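Local structure of acetyl transferase (Salmonella typhimurium, 1S7K) at residues A[59-64]-A[70-75]; A[87-92]-A[96-101]; A[158-163]-A[169-174]. The protein probably transfers the acetyl group of acetyl-coenzyme A to the N-terminal amine of ribosomal protein L7/L12. All coordinates share one frame; numbering follows the deposited sequence.

Interaction 1. Residues A[59-64]-A[70-75]; sequences QGNILL and AKMYLI
Leu64 of the helical segment 59-64 and Ala70, just before the strand of 70-75, have CA atoms 5.3 Å apart, and one helical turn earlier Asn61 faces Met72 with its CA 6.4 Å from that of Met72. No hydrogen bond crosses between the segments, and packing at these two pairs makes up nearly all of the modest buried surface of 217 Å². At the first pair, Leu64 CB lies 3.7 Å from Ala70 CB. The same methyl is touched by one branch of the leucine, CD1, so the Ala70 methyl meets both the root and one branch tip of Leu64. The carbonyl oxygens of Leu64 and Ala70 are also near neighbours, but as two acceptors they contribute no bond.

The second pair is a crossing of side chains. Met72 has CG anti to the backbone N (chi1 176°) and stays extended beyond it, which carries SD across the flank of Asn61 at about a right angle. Met72 SD is 3.7 Å from Asn61 CB and equally far from Asn61 OD1, so the sulfur meets both the aliphatic root and the amide oxygen. Nearer the backbones, Met72 CB and Asn61 CB stand 4.0 Å apart.

Polar ties come from His65 in the last turn of the helix: its ring is hydrogen-bonded through ND1 to Met72 N, and its carbonyl oxygen takes a bond from Lys71 NZ. Ala19 packs on the Met72 side chain and also shares a backbone hydrogen bond with this residue.

The chain leaves helix 55-67, reverses in a short turn and enters strand 71-77, whose start packs against the last turns of the helix. This tight helix-to-strand connection belongs to the N-terminal half of the GNAT fold, where helices 24-33 and 55-67 lie between strands 14-18 and 71-77 of the central sheet.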
ATOM      1  N   GLN A  59     -20.583   6.212  -5.703  1.00 24.61           N
ATOM      2  CA  GLN A  59     -20.577   7.448  -4.957  1.00 25.86           C
ATOM      3  C   GLN A  59     -19.329   7.502  -4.094  1.00 23.79           C
ATOM      4  O   GLN A  59     -18.686   8.526  -4.028  1.00 24.47           O
ATOM      5  CB  GLN A  59     -21.867   7.577  -4.121  1.00 28.84           C
ATOM      6  CG  GLN A  59     -23.119   7.599  -5.041  1.00 32.94           C
ATOM      7  CD  GLN A  59     -24.484   7.380  -4.333  1.00 35.62           C
ATOM      8  OE1 GLN A  59     -24.721   6.360  -3.665  1.00 36.80           O
ATOM      9  NE2 GLN A  59     -25.387   8.335  -4.521  1.00 37.18           N
ATOM     10  N   GLY A  60     -18.968   6.384  -3.468  1.00 23.95           N
ATOM     11  CA  GLY A  60     -17.767   6.347  -2.637  1.00 21.28           C
ATOM     12  C   GLY A  60     -16.513   6.611  -3.455  1.00 20.41           C
ATOM     13  O   GLY A  60     -15.617   7.377  -3.041  1.00 18.19           O
ATOM     14  N   ASN A  61     -16.452   6.057  -4.670  1.00 19.86           N
ATOM     15  CA  ASN A  61     -15.211   6.299  -5.442  1.00 19.77           C
ATOM     16  C   ASN A  61     -15.089   7.749  -5.978  1.00 19.69           C
ATOM     17  O   ASN A  61     -13.979   8.291  -6.101  1.00 19.26           O
ATOM     18  CB  ASN A  61     -15.109   5.240  -6.534  1.00 20.48           C
ATOM     19  CG  ASN A  61     -14.683   3.878  -5.962  1.00 20.91           C
ATOM     20  OD1 ASN A  61     -14.840   2.826  -6.587  1.00 22.00           O
ATOM     21  ND2 ASN A  61     -14.121   3.914  -4.764  1.00 21.22           N
ATOM     22  N   ILE A  62     -16.236   8.376  -6.244  1.00 20.67           N
ATOM     23  CA  ILE A  62     -16.335   9.765  -6.723  1.00 20.42           C
ATOM     24  C   ILE A  62     -15.740  10.683  -5.657  1.00 20.01           C
ATOM     25  O   ILE A  62     -14.978  11.586  -5.987  1.00 20.44           O
ATOM     26  CB  ILE A  62     -17.844  10.134  -7.053  1.00 19.38           C
ATOM     27  CG1 ILE A  62     -18.317   9.300  -8.258  1.00 20.88           C
ATOM     28  CG2 ILE A  62     -17.992  11.614  -7.330  1.00 22.39           C
ATOM     29  CD1 ILE A  62     -19.724   9.515  -8.693  1.00 21.30           C
ATOM     30  N   LEU A  63     -16.053  10.443  -4.380  1.00 20.66           N
ATOM     31  CA  LEU A  63     -15.506  11.265  -3.292  1.00 21.48           C
ATOM     32  C   LEU A  63     -13.989  11.172  -3.260  1.00 21.38           C
ATOM     33  O   LEU A  63     -13.316  12.189  -3.175  1.00 21.26           O
ATOM     34  CB  LEU A  63     -16.069  10.839  -1.929  1.00 23.12           C
ATOM     35  CG  LEU A  63     -17.590  10.961  -1.949  1.00 24.68           C
ATOM     36  CD1 LEU A  63     -18.140  10.457  -0.626  1.00 26.61           C
ATOM     37  CD2 LEU A  63     -17.995  12.423  -2.202  1.00 24.90           C
ATOM     38  N   LEU A  64     -13.427   9.953  -3.333  1.00 19.93           N
ATOM     39  CA  LEU A  64     -11.970   9.817  -3.351  1.00 19.30           C
ATOM     40  C   LEU A  64     -11.387  10.524  -4.599  1.00 19.04           C
ATOM     41  O   LEU A  64     -10.307  11.141  -4.553  1.00 21.93           O
ATOM     42  CB  LEU A  64     -11.577   8.317  -3.403  1.00 18.89           C
ATOM     43  CG  LEU A  64     -12.042   7.490  -2.187  1.00 19.83           C
ATOM     44  CD1 LEU A  64     -11.673   6.003  -2.316  1.00 20.16           C
ATOM     45  CD2 LEU A  64     -11.446   8.147  -0.927  1.00 19.36           C
ATOM     46  N   ALA A  70      -7.795   8.598  -4.916  1.00 15.18           N
ATOM     47  CA  ALA A  70      -7.978   7.458  -5.847  1.00 14.90           C
ATOM     48  C   ALA A  70      -8.599   8.074  -7.101  1.00 14.47           C
ATOM     49  O   ALA A  70      -8.933   9.249  -7.093  1.00 15.95           O
ATOM     50  CB  ALA A  70      -9.005   6.419  -5.238  1.00 13.94           C
ATOM     51  N   LYS A  71      -8.738   7.302  -8.183  1.00 13.63           N
ATOM     52  CA  LYS A  71      -9.427   7.814  -9.364  1.00 14.42           C
ATOM     53  C   LYS A  71     -10.244   6.706  -9.911  1.00 13.37           C
ATOM     54  O   LYS A  71      -9.833   5.526  -9.857  1.00 15.10           O
ATOM     55  CB  LYS A  71      -8.465   8.283 -10.462  1.00 11.69           C
ATOM     56  CG  LYS A  71      -7.598   9.522 -10.068  1.00 11.43           C
ATOM     57  CD  LYS A  71      -8.510  10.829  -9.933  1.00 10.19           C
ATOM     58  CE  LYS A  71      -7.713  12.022  -9.318  1.00 13.41           C
ATOM     59  NZ  LYS A  71      -8.725  13.152  -9.227  1.00 14.70           N
ATOM     60  N   MET A  72     -11.438   7.028 -10.396  1.00 13.51           N
ATOM     61  CA  MET A  72     -12.193   5.981 -11.025  1.00 14.46           C
ATOM     62  C   MET A  72     -12.681   6.510 -12.387  1.00 16.64           C
ATOM     63  O   MET A  72     -13.471   7.459 -12.419  1.00 17.02           O
ATOM     64  CB  MET A  72     -13.393   5.537 -10.186  1.00 15.80           C
ATOM     65  CG  MET A  72     -14.212   4.492 -10.931  1.00 15.93           C
ATOM     66  SD  MET A  72     -15.686   4.132  -9.973  1.00 20.12           S
ATOM     67  CE  MET A  72     -16.262   2.891 -10.808  1.00 18.02           C
ATOM     68  N   TYR A  73     -12.173   5.920 -13.487  1.00 13.36           N
ATOM     69  CA  TYR A  73     -12.606   6.321 -14.802  1.00 14.11           C
ATOM     70  C   TYR A  73     -13.330   5.176 -15.505  1.00 13.08           C
ATOM     71  O   TYR A  73     -13.037   3.991 -15.327  1.00 15.14           O
ATOM     72  CB  TYR A  73     -11.373   6.767 -15.651  1.00 11.43           C
ATOM     73  CG  TYR A  73     -10.688   8.022 -15.173  1.00 14.69           C
ATOM     74  CD1 TYR A  73     -11.162   9.293 -15.554  1.00 14.69           C
ATOM     75  CD2 TYR A  73      -9.563   7.960 -14.352  1.00 13.66           C
ATOM     76  CE1 TYR A  73     -10.503  10.490 -15.103  1.00 14.54           C
ATOM     77  CE2 TYR A  73      -8.922   9.125 -13.891  1.00 16.77           C
ATOM     78  CZ  TYR A  73      -9.395  10.384 -14.274  1.00 14.77           C
ATOM     79  OH  TYR A  73      -8.734  11.527 -13.848  1.00 14.88           O
ATOM     80  N   LEU A  74     -14.289   5.547 -16.339  1.00 15.06           N
ATOM     81  CA  LEU A  74     -15.035   4.622 -17.163  1.00 13.62           C
ATOM     82  C   LEU A  74     -14.446   4.703 -18.599  1.00 14.18           C
ATOM     83  O   LEU A  74     -14.222   5.809 -19.127  1.00 14.28           O
ATOM     84  CB  LEU A  74     -16.518   5.034 -17.188  1.00 15.18           C
ATOM     85  CG  LEU A  74     -17.225   4.717 -15.885  1.00 18.98           C
ATOM     86  CD1 LEU A  74     -18.737   4.955 -16.028  1.00 20.25           C
ATOM     87  CD2 LEU A  74     -17.031   3.224 -15.609  1.00 19.50           C
ATOM     88  N   ILE A  75     -14.183   3.546 -19.188  1.00 12.83           N
ATOM     89  CA  ILE A  75     -13.630   3.402 -20.546  1.00 14.67           C
ATOM     90  C   ILE A  75     -14.809   3.255 -21.505  1.00 16.22           C
ATOM     91  O   ILE A  75     -15.609   2.331 -21.330  1.00 14.21           O
ATOM     92  CB  ILE A  75     -12.782   2.100 -20.671  1.00 13.52           C
ATOM     93  CG1 ILE A  75     -11.501   2.143 -19.807  1.00 13.17           C
ATOM     94  CG2 ILE A  75     -12.307   1.888 -22.149  1.00 14.29           C
ATOM     95  CD1 ILE A  75     -10.967   0.656 -19.617  1.00 17.73           C
TER

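Interaction 2. Residues A[87-92]-A[96-101]; sequences FNAIEP and AAYIGY
Glu91 and Ala96 pair close to the turn, where Glu91 N gives a bond of 2.8 Å to Ala96 O; the return bond from Ala96 N to Glu91 O is weak. Farther along, Tyr98 N reaches Ala89 O at 3.1 Å, while the bond from Asn88 N to Tyr98 O is weak and bent. Segments 87-91 and 96-101 run at 164° to each other, part of the antiparallel hairpin 80-91/96-103 in the middle of the GNAT sheet, whose second strand carries Tyr101, a residue of the coenzyme A site.

One side-chain hydrogen bond spans the hairpin: Tyr98 OH donates to Glu91 OE2 at 2.9 Å, from above the carboxylate plane. The glutamate chain is extended, and its carboxylate lies at the edge of the phenol with the two planes 60° apart. Glu91 OE1 is held by Asn94 of the turn.

Apolar contacts gather on the face of Phe87, Ile90, Ala97 and Ile99. Ala97 CB makes a CH-pi contact over one face of the Phe87 ring, 3.9 Å from its centroid, and Ile99 CG1 meets the ring edge in plane, 3.9 Å from Phe87 CE2. Ile90 CG1 packs on Ala97 CB. On the opposite face of the sheet, Met159 of the second subunit packs on Tyr98.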
ATOM      1  N   PHE A  87      -7.230   4.153 -10.319  1.00 11.30           N
ATOM      2  CA  PHE A  87      -6.008   4.313  -9.574  1.00 11.68           C
ATOM      3  C   PHE A  87      -6.661   3.862  -8.227  1.00 14.67           C
ATOM      4  O   PHE A  87      -7.427   4.625  -7.603  1.00 14.00           O
ATOM      5  CB  PHE A  87      -5.554   5.780  -9.512  1.00 11.55           C
ATOM      6  CG  PHE A  87      -4.822   6.254 -10.726  1.00 10.44           C
ATOM      7  CD1 PHE A  87      -4.783   7.620 -11.050  1.00 11.39           C
ATOM      8  CD2 PHE A  87      -4.152   5.367 -11.542  1.00 11.85           C
ATOM      9  CE1 PHE A  87      -4.095   8.078 -12.183  1.00 10.50           C
ATOM     10  CE2 PHE A  87      -3.454   5.816 -12.674  1.00 13.82           C
ATOM     11  CZ  PHE A  87      -3.431   7.180 -13.004  1.00 10.53           C
ATOM     12  N   ASN A  88      -6.429   2.598  -7.852  1.00 15.44           N
ATOM     13  CA  ASN A  88      -7.052   2.067  -6.652  1.00 16.73           C
ATOM     14  C   ASN A  88      -6.754   2.928  -5.447  1.00 17.65           C
ATOM     15  O   ASN A  88      -7.611   3.060  -4.553  1.00 21.41           O
ATOM     16  CB  ASN A  88      -6.606   0.657  -6.370  1.00 20.00           C
ATOM     17  CG  ASN A  88      -7.051  -0.306  -7.444  1.00 20.86           C
ATOM     18  OD1 ASN A  88      -8.134  -0.159  -8.003  1.00 22.41           O
ATOM     19  ND2 ASN A  88      -6.220  -1.318  -7.723  1.00 25.46           N
ATOM     20  N   ALA A  89      -5.545   3.470  -5.370  1.00 17.54           N
ATOM     21  CA  ALA A  89      -5.181   4.357  -4.259  1.00 16.69           C
ATOM     22  C   ALA A  89      -4.088   5.277  -4.782  1.00 16.83           C
ATOM     23  O   ALA A  89      -3.382   4.937  -5.751  1.00 16.46           O
ATOM     24  CB  ALA A  89      -4.629   3.572  -3.091  1.00 15.67           C
ATOM     25  N   ILE A  90      -3.900   6.410  -4.116  1.00 16.66           N
ATOM     26  CA  ILE A  90      -2.851   7.364  -4.487  1.00 16.47           C
ATOM     27  C   ILE A  90      -2.186   7.759  -3.190  1.00 17.55           C
ATOM     28  O   ILE A  90      -2.862   7.790  -2.144  1.00 17.75           O
ATOM     29  CB  ILE A  90      -3.442   8.622  -5.159  1.00 16.54           C
ATOM     30  CG1 ILE A  90      -3.980   8.243  -6.556  1.00 16.85           C
ATOM     31  CG2 ILE A  90      -2.392   9.730  -5.268  1.00 16.97           C
ATOM     32  CD1 ILE A  90      -4.838   9.321  -7.215  1.00 17.68           C
ATOM     33  N   GLU A  91      -0.880   8.015  -3.264  1.00 14.40           N
ATOM     34  CA  GLU A  91      -0.056   8.448  -2.165  1.00 16.20           C
ATOM     35  C   GLU A  91       0.302   9.876  -2.638  1.00 17.48           C
ATOM     36  O   GLU A  91       1.284  10.066  -3.334  1.00 14.30           O
ATOM     37  CB  GLU A  91       1.175   7.550  -2.080  1.00 15.36           C
ATOM     38  CG  GLU A  91       0.823   6.115  -1.660  1.00 15.42           C
ATOM     39  CD  GLU A  91       2.034   5.223  -1.636  1.00 16.94           C
ATOM     40  OE1 GLU A  91       3.152   5.738  -1.899  1.00 17.64           O
ATOM     41  OE2 GLU A  91       1.849   4.016  -1.360  1.00 15.23           O
ATOM     42  N   PRO A  92      -0.538  10.887  -2.294  1.00 18.16           N
ATOM     43  CA  PRO A  92      -0.250  12.243  -2.759  1.00 18.88           C
ATOM     44  C   PRO A  92       1.164  12.726  -2.575  1.00 18.70           C
ATOM     45  O   PRO A  92       1.745  13.281  -3.494  1.00 20.15           O
ATOM     46  CB  PRO A  92      -1.288  13.121  -1.994  1.00 19.28           C
ATOM     47  CG  PRO A  92      -2.446  12.139  -1.763  1.00 20.14           C
ATOM     48  CD  PRO A  92      -1.643  10.903  -1.313  1.00 17.17           C
ATOM     49  N   ALA A  96       2.408   8.824  -6.197  1.00 14.78           N
ATOM     50  CA  ALA A  96       2.335   7.421  -6.655  1.00 12.26           C
ATOM     51  C   ALA A  96       0.880   6.908  -6.713  1.00 13.02           C
ATOM     52  O   ALA A  96       0.055   7.167  -5.801  1.00 14.10           O
ATOM     53  CB  ALA A  96       3.167   6.524  -5.706  1.00 12.80           C
ATOM     54  N   ALA A  97       0.575   6.132  -7.753  1.00  9.93           N
ATOM     55  CA  ALA A  97      -0.756   5.565  -7.923  1.00  9.32           C
ATOM     56  C   ALA A  97      -0.675   4.089  -8.232  1.00  9.84           C
ATOM     57  O   ALA A  97       0.225   3.678  -8.988  1.00 10.34           O
ATOM     58  CB  ALA A  97      -1.475   6.262  -9.029  1.00 12.17           C
ATOM     59  N   TYR A  98      -1.590   3.301  -7.672  1.00  8.98           N
ATOM     60  CA  TYR A  98      -1.636   1.865  -7.974  1.00 10.04           C
ATOM     61  C   TYR A  98      -2.811   1.685  -8.958  1.00 11.44           C
ATOM     62  O   TYR A  98      -3.921   2.171  -8.748  1.00 13.25           O
ATOM     63  CB  TYR A  98      -1.868   1.058  -6.697  1.00  9.42           C
ATOM     64  CG  TYR A  98      -0.736   1.288  -5.718  1.00 12.08           C
ATOM     65  CD1 TYR A  98      -0.753   2.347  -4.825  1.00 12.40           C
ATOM     66  CD2 TYR A  98       0.386   0.486  -5.760  1.00 11.03           C
ATOM     67  CE1 TYR A  98       0.374   2.598  -3.974  1.00 12.67           C
ATOM     68  CE2 TYR A  98       1.491   0.720  -4.951  1.00 11.90           C
ATOM     69  CZ  TYR A  98       1.486   1.756  -4.068  1.00 14.11           C
ATOM     70  OH  TYR A  98       2.584   1.918  -3.254  1.00 18.13           O
ATOM     71  N   ILE A  99      -2.539   1.025 -10.052  1.00  8.88           N
ATOM     72  CA  ILE A  99      -3.542   0.857 -11.104  1.00  8.23           C
ATOM     73  C   ILE A  99      -4.452  -0.393 -10.983  1.00  9.20           C
ATOM     74  O   ILE A  99      -3.981  -1.499 -10.713  1.00  9.59           O
ATOM     75  CB  ILE A  99      -2.809   0.786 -12.495  1.00  7.92           C
ATOM     76  CG1 ILE A  99      -2.180   2.142 -12.854  1.00  9.40           C
ATOM     77  CG2 ILE A  99      -3.799   0.313 -13.568  1.00  8.19           C
ATOM     78  CD1 ILE A  99      -0.935   2.087 -13.774  1.00 12.86           C
ATOM     79  N   GLY A 100      -5.735  -0.247 -11.272  1.00  8.87           N
ATOM     80  CA  GLY A 100      -6.616  -1.439 -11.247  1.00 10.55           C
ATOM     81  C   GLY A 100      -7.500  -1.303 -12.489  1.00 12.33           C
ATOM     82  O   GLY A 100      -7.658  -0.208 -12.931  1.00 12.98           O
ATOM     83  N   TYR A 101      -7.973  -2.386 -13.106  1.00 12.39           N
ATOM     84  CA  TYR A 101      -8.842  -2.226 -14.286  1.00 12.79           C
ATOM     85  C   TYR A 101      -9.625  -3.496 -14.514  1.00 14.34           C
ATOM     86  O   TYR A 101      -9.271  -4.565 -13.986  1.00 12.55           O
ATOM     87  CB  TYR A 101      -8.026  -1.983 -15.584  1.00 14.13           C
ATOM     88  CG  TYR A 101      -7.520  -3.287 -16.257  1.00 13.21           C
ATOM     89  CD1 TYR A 101      -8.151  -3.828 -17.390  1.00 13.66           C
ATOM     90  CD2 TYR A 101      -6.420  -3.954 -15.761  1.00 17.03           C
ATOM     91  CE1 TYR A 101      -7.669  -5.030 -18.018  1.00 16.50           C
ATOM     92  CE2 TYR A 101      -5.925  -5.151 -16.374  1.00 16.04           C
ATOM     93  CZ  TYR A 101      -6.559  -5.691 -17.499  1.00 15.26           C
ATOM     94  OH  TYR A 101      -6.063  -6.904 -18.026  1.00 14.63           O
TER

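Interaction 3. Residues A[158-163]-A[169-174]; sequences CMKQAE and YHDVNM
Met159 and Val172 form a two-bond antiparallel pair, Met159 N to Val172 O at 2.7 Å and Val172 N to Met159 O at 2.9 Å. Glu163 and His170 form a second such pair, four residues on in one strand and two back in the other, with His170 N 2.7 Å from Glu163 O and Glu163 N bonded to His170 O. Between the two pairs the register slips by two, where the chain turns a corner at Lys160 and Gln161.

At that corner a side chain stands in for a strand partner. Asp171 OD1 accepts the backbone N-H of Gln161 at 2.7 Å, met from above the carboxylate plane. With CG beside its own backbone N (chi1 -76°), the aspartate leans over the corner, alongside the first carbons of Lys160 and Gln161. Gln161 CB also rests on Tyr169 CB, 3.7 Å away.

Apolar contacts centre on Val172. Its CG2, the branch beside the backbone N, wedges against Glu163 CB at 3.5 Å and Ala162 CB at 3.9 Å. Farther along, the bent chains of Met159 and Met174 meet obliquely, SD to CE.

Outside this shell, Asn145 accepts from Asn173 ND2, and Leu165 O is bonded to His170 NE2. The second subunit adds Glu156, which accepts the backbone N-H of Lys160, and Arg131, which makes a cation-pi contact with the Tyr169 ring.

Ala162 and Glu163 both face His170, which is a classic beta bulge. It interrupts strand 154-165 within the C-terminal beta hairpin of the GNAT fold, and this edge is used in the dimer contact, while Asn173 on the neighbouring strand lies near Cys137 of the coenzyme A site.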
ATOM      1  N   CYS A 158       8.663  -9.361  -6.674  1.00 10.39           N
ATOM      2  CA  CYS A 158       7.589 -10.351  -6.502  1.00  9.27           C
ATOM      3  C   CYS A 158       7.291 -10.453  -5.003  1.00 10.04           C
ATOM      4  O   CYS A 158       8.181 -10.828  -4.227  1.00 11.92           O
ATOM      5  CB  CYS A 158       8.103 -11.685  -7.015  1.00 10.55           C
ATOM      6  SG  CYS A 158       6.780 -12.891  -7.006  1.00 15.37           S
ATOM      7  N   MET A 159       6.067 -10.065  -4.574  1.00  6.79           N
ATOM      8  CA  MET A 159       5.709 -10.107  -3.166  1.00  8.54           C
ATOM      9  C   MET A 159       5.123 -11.492  -2.888  1.00  8.53           C
ATOM     10  O   MET A 159       4.104 -11.824  -3.436  1.00  8.91           O
ATOM     11  CB  MET A 159       4.663  -9.040  -2.944  1.00  8.27           C
ATOM     12  CG  MET A 159       5.251  -7.613  -3.310  1.00 10.77           C
ATOM     13  SD  MET A 159       3.955  -6.366  -3.451  1.00 18.23           S
ATOM     14  CE  MET A 159       3.326  -6.284  -1.855  1.00 15.42           C
ATOM     15  N   LYS A 160       5.777 -12.241  -2.012  1.00  9.29           N
ATOM     16  CA  LYS A 160       5.369 -13.621  -1.728  1.00 10.60           C
ATOM     17  C   LYS A 160       4.032 -13.766  -1.046  1.00 10.83           C
ATOM     18  O   LYS A 160       3.819 -13.129  -0.042  1.00  8.29           O
ATOM     19  CB  LYS A 160       6.460 -14.269  -0.882  1.00 15.31           C
ATOM     20  CG  LYS A 160       6.277 -15.734  -0.616  1.00 17.26           C
ATOM     21  CD  LYS A 160       7.349 -16.259   0.354  1.00 20.33           C
ATOM     22  CE  LYS A 160       8.234 -17.312  -0.291  1.00 20.22           C
ATOM     23  NZ  LYS A 160       8.690 -18.214   0.861  1.00 20.27           N
ATOM     24  N   GLN A 161       3.116 -14.575  -1.594  1.00  9.84           N
ATOM     25  CA  GLN A 161       1.829 -14.786  -0.891  1.00 10.54           C
ATOM     26  C   GLN A 161       1.128 -13.525  -0.421  1.00 11.52           C
ATOM     27  O   GLN A 161       0.522 -13.477   0.635  1.00 11.61           O
ATOM     28  CB  GLN A 161       2.093 -15.711   0.327  1.00 10.18           C
ATOM     29  CG  GLN A 161       2.633 -17.058  -0.127  1.00  9.28           C
ATOM     30  CD  GLN A 161       3.344 -17.843   1.021  1.00 13.04           C
ATOM     31  OE1 GLN A 161       4.326 -18.574   0.790  1.00 13.99           O
ATOM     32  NE2 GLN A 161       2.845 -17.693   2.216  1.00 10.27           N
ATOM     33  N   ALA A 162       1.143 -12.513  -1.265  1.00 10.94           N
ATOM     34  CA  ALA A 162       0.600 -11.254  -0.892  1.00 12.16           C
ATOM     35  C   ALA A 162      -0.892 -11.013  -1.137  1.00 13.88           C
ATOM     36  O   ALA A 162      -1.495 -10.085  -0.531  1.00 14.82           O
ATOM     37  CB  ALA A 162       1.436 -10.189  -1.589  1.00 11.98           C
ATOM     38  N   GLU A 163      -1.503 -11.835  -1.982  1.00 14.62           N
ATOM     39  CA  GLU A 163      -2.915 -11.622  -2.318  1.00 15.36           C
ATOM     40  C   GLU A 163      -3.737 -12.850  -2.068  1.00 15.84           C
ATOM     41  O   GLU A 163      -3.483 -13.898  -2.645  1.00 15.97           O
ATOM     42  CB  GLU A 163      -3.044 -11.228  -3.783  1.00 15.51           C
ATOM     43  CG  GLU A 163      -4.528 -11.025  -4.218  1.00 19.92           C
ATOM     44  CD  GLU A 163      -4.664 -10.398  -5.600  1.00 25.57           C
ATOM     45  OE1 GLU A 163      -5.668 -10.709  -6.290  1.00 28.76           O
ATOM     46  OE2 GLU A 163      -3.789  -9.574  -5.984  1.00 24.43           O
ATOM     47  N   TYR A 169      -3.038 -17.816  -0.654  1.00 15.00           N
ATOM     48  CA  TYR A 169      -2.338 -16.527  -0.721  1.00 13.63           C
ATOM     49  C   TYR A 169      -1.373 -16.683  -1.910  1.00 13.15           C
ATOM     50  O   TYR A 169      -0.502 -17.597  -1.959  1.00 14.54           O
ATOM     51  CB  TYR A 169      -1.608 -16.216   0.600  1.00 13.09           C
ATOM     52  CG  TYR A 169      -2.605 -16.198   1.733  1.00 13.07           C
ATOM     53  CD1 TYR A 169      -3.190 -15.009   2.156  1.00 14.35           C
ATOM     54  CD2 TYR A 169      -2.960 -17.388   2.377  1.00 16.12           C
ATOM     55  CE1 TYR A 169      -4.091 -14.984   3.193  1.00 15.14           C
ATOM     56  CE2 TYR A 169      -3.875 -17.373   3.427  1.00 17.95           C
ATOM     57  CZ  TYR A 169      -4.419 -16.192   3.820  1.00 17.55           C
ATOM     58  OH  TYR A 169      -5.316 -16.222   4.842  1.00 18.57           O
ATOM     59  N   HIS A 170      -1.556 -15.810  -2.902  1.00 11.00           N
ATOM     60  CA  HIS A 170      -0.773 -15.893  -4.131  1.00 11.39           C
ATOM     61  C   HIS A 170       0.327 -14.864  -4.206  1.00 10.72           C
ATOM     62  O   HIS A 170       0.154 -13.781  -3.714  1.00 10.61           O
ATOM     63  CB  HIS A 170      -1.703 -15.634  -5.307  1.00 12.94           C
ATOM     64  CG  HIS A 170      -2.823 -16.623  -5.363  1.00 17.52           C
ATOM     65  ND1 HIS A 170      -2.686 -17.844  -5.983  1.00 20.89           N
ATOM     66  CD2 HIS A 170      -4.037 -16.628  -4.767  1.00 15.69           C
ATOM     67  CE1 HIS A 170      -3.777 -18.568  -5.777  1.00 19.34           C
ATOM     68  NE2 HIS A 170      -4.616 -17.860  -5.039  1.00 20.05           N
ATOM     69  N   ASP A 171       1.409 -15.210  -4.883  1.00 11.30           N
ATOM     70  CA  ASP A 171       2.522 -14.264  -5.084  1.00 10.63           C
ATOM     71  C   ASP A 171       1.996 -13.175  -6.055  1.00 12.85           C
ATOM     72  O   ASP A 171       1.182 -13.461  -6.978  1.00 10.67           O
ATOM     73  CB  ASP A 171       3.695 -15.002  -5.718  1.00  9.75           C
ATOM     74  CG  ASP A 171       4.466 -15.898  -4.743  1.00 10.98           C
ATOM     75  OD1 ASP A 171       3.973 -16.184  -3.605  1.00  8.97           O
ATOM     76  OD2 ASP A 171       5.571 -16.349  -5.180  1.00 10.81           O
ATOM     77  N   VAL A 172       2.522 -11.955  -5.897  1.00 11.00           N
ATOM     78  CA  VAL A 172       2.100 -10.795  -6.674  1.00 11.72           C
ATOM     79  C   VAL A 172       3.303 -10.050  -7.260  1.00 12.10           C
ATOM     80  O   VAL A 172       4.203  -9.728  -6.534  1.00 12.45           O
ATOM     81  CB  VAL A 172       1.373  -9.777  -5.745  1.00 10.76           C
ATOM     82  CG1 VAL A 172       1.010  -8.449  -6.494  1.00 11.26           C
ATOM     83  CG2 VAL A 172       0.068 -10.395  -5.236  1.00 12.32           C
ATOM     84  N   ASN A 173       3.275  -9.766  -8.551  1.00 10.48           N
ATOM     85  CA  ASN A 173       4.351  -9.008  -9.193  1.00 10.62           C
ATOM     86  C   ASN A 173       4.077  -7.528  -8.984  1.00 10.51           C
ATOM     87  O   ASN A 173       2.932  -7.058  -9.086  1.00 10.46           O
ATOM     88  CB  ASN A 173       4.398  -9.304 -10.692  1.00 11.92           C
ATOM     89  CG  ASN A 173       5.119 -10.620 -11.008  1.00 12.75           C
ATOM     90  OD1 ASN A 173       5.999 -11.054 -10.265  1.00 12.30           O
ATOM     91  ND2 ASN A 173       4.739 -11.261 -12.118  1.00 12.83           N
ATOM     92  N   MET A 174       5.132  -6.789  -8.684  1.00  8.50           N
ATOM     93  CA  MET A 174       4.985  -5.370  -8.555  1.00  7.96           C
ATOM     94  C   MET A 174       5.751  -4.773  -9.714  1.00  8.35           C
ATOM     95  O   MET A 174       6.965  -4.977  -9.846  1.00  8.60           O
ATOM     96  CB  MET A 174       5.540  -4.844  -7.216  1.00  8.47           C
ATOM     97  CG  MET A 174       5.481  -3.271  -7.273  1.00 14.77           C
ATOM     98  SD  MET A 174       5.908  -2.471  -5.715  1.00 16.72           S
ATOM     99  CE  MET A 174       4.423  -2.883  -4.799  1.00 17.90           C
TER

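In the fold
From the N terminus, interaction 1 closes residues 65-69, the helix end and turn before strand 71-77. Interaction 2 closes the turn 93-95 of the hairpin formed by strands 80-91 and 96-103, and interaction 3 closes 164-168 near the C terminus. The three follow in series; none nests in or crosses another. Interactions 1 and 2 touch directly, since strands 71-77 and 80-91 are sheet neighbours, and Lys71 O probably accepts a hydrogen bond from Phe87 N. Interactions 2 and 3 are separated by strand 132-138, with nearest atoms about 5 Å apart. Together they tie a helix, the middle of the sheet and its C-terminal edge; the second subunit packs on interactions 2 and 3.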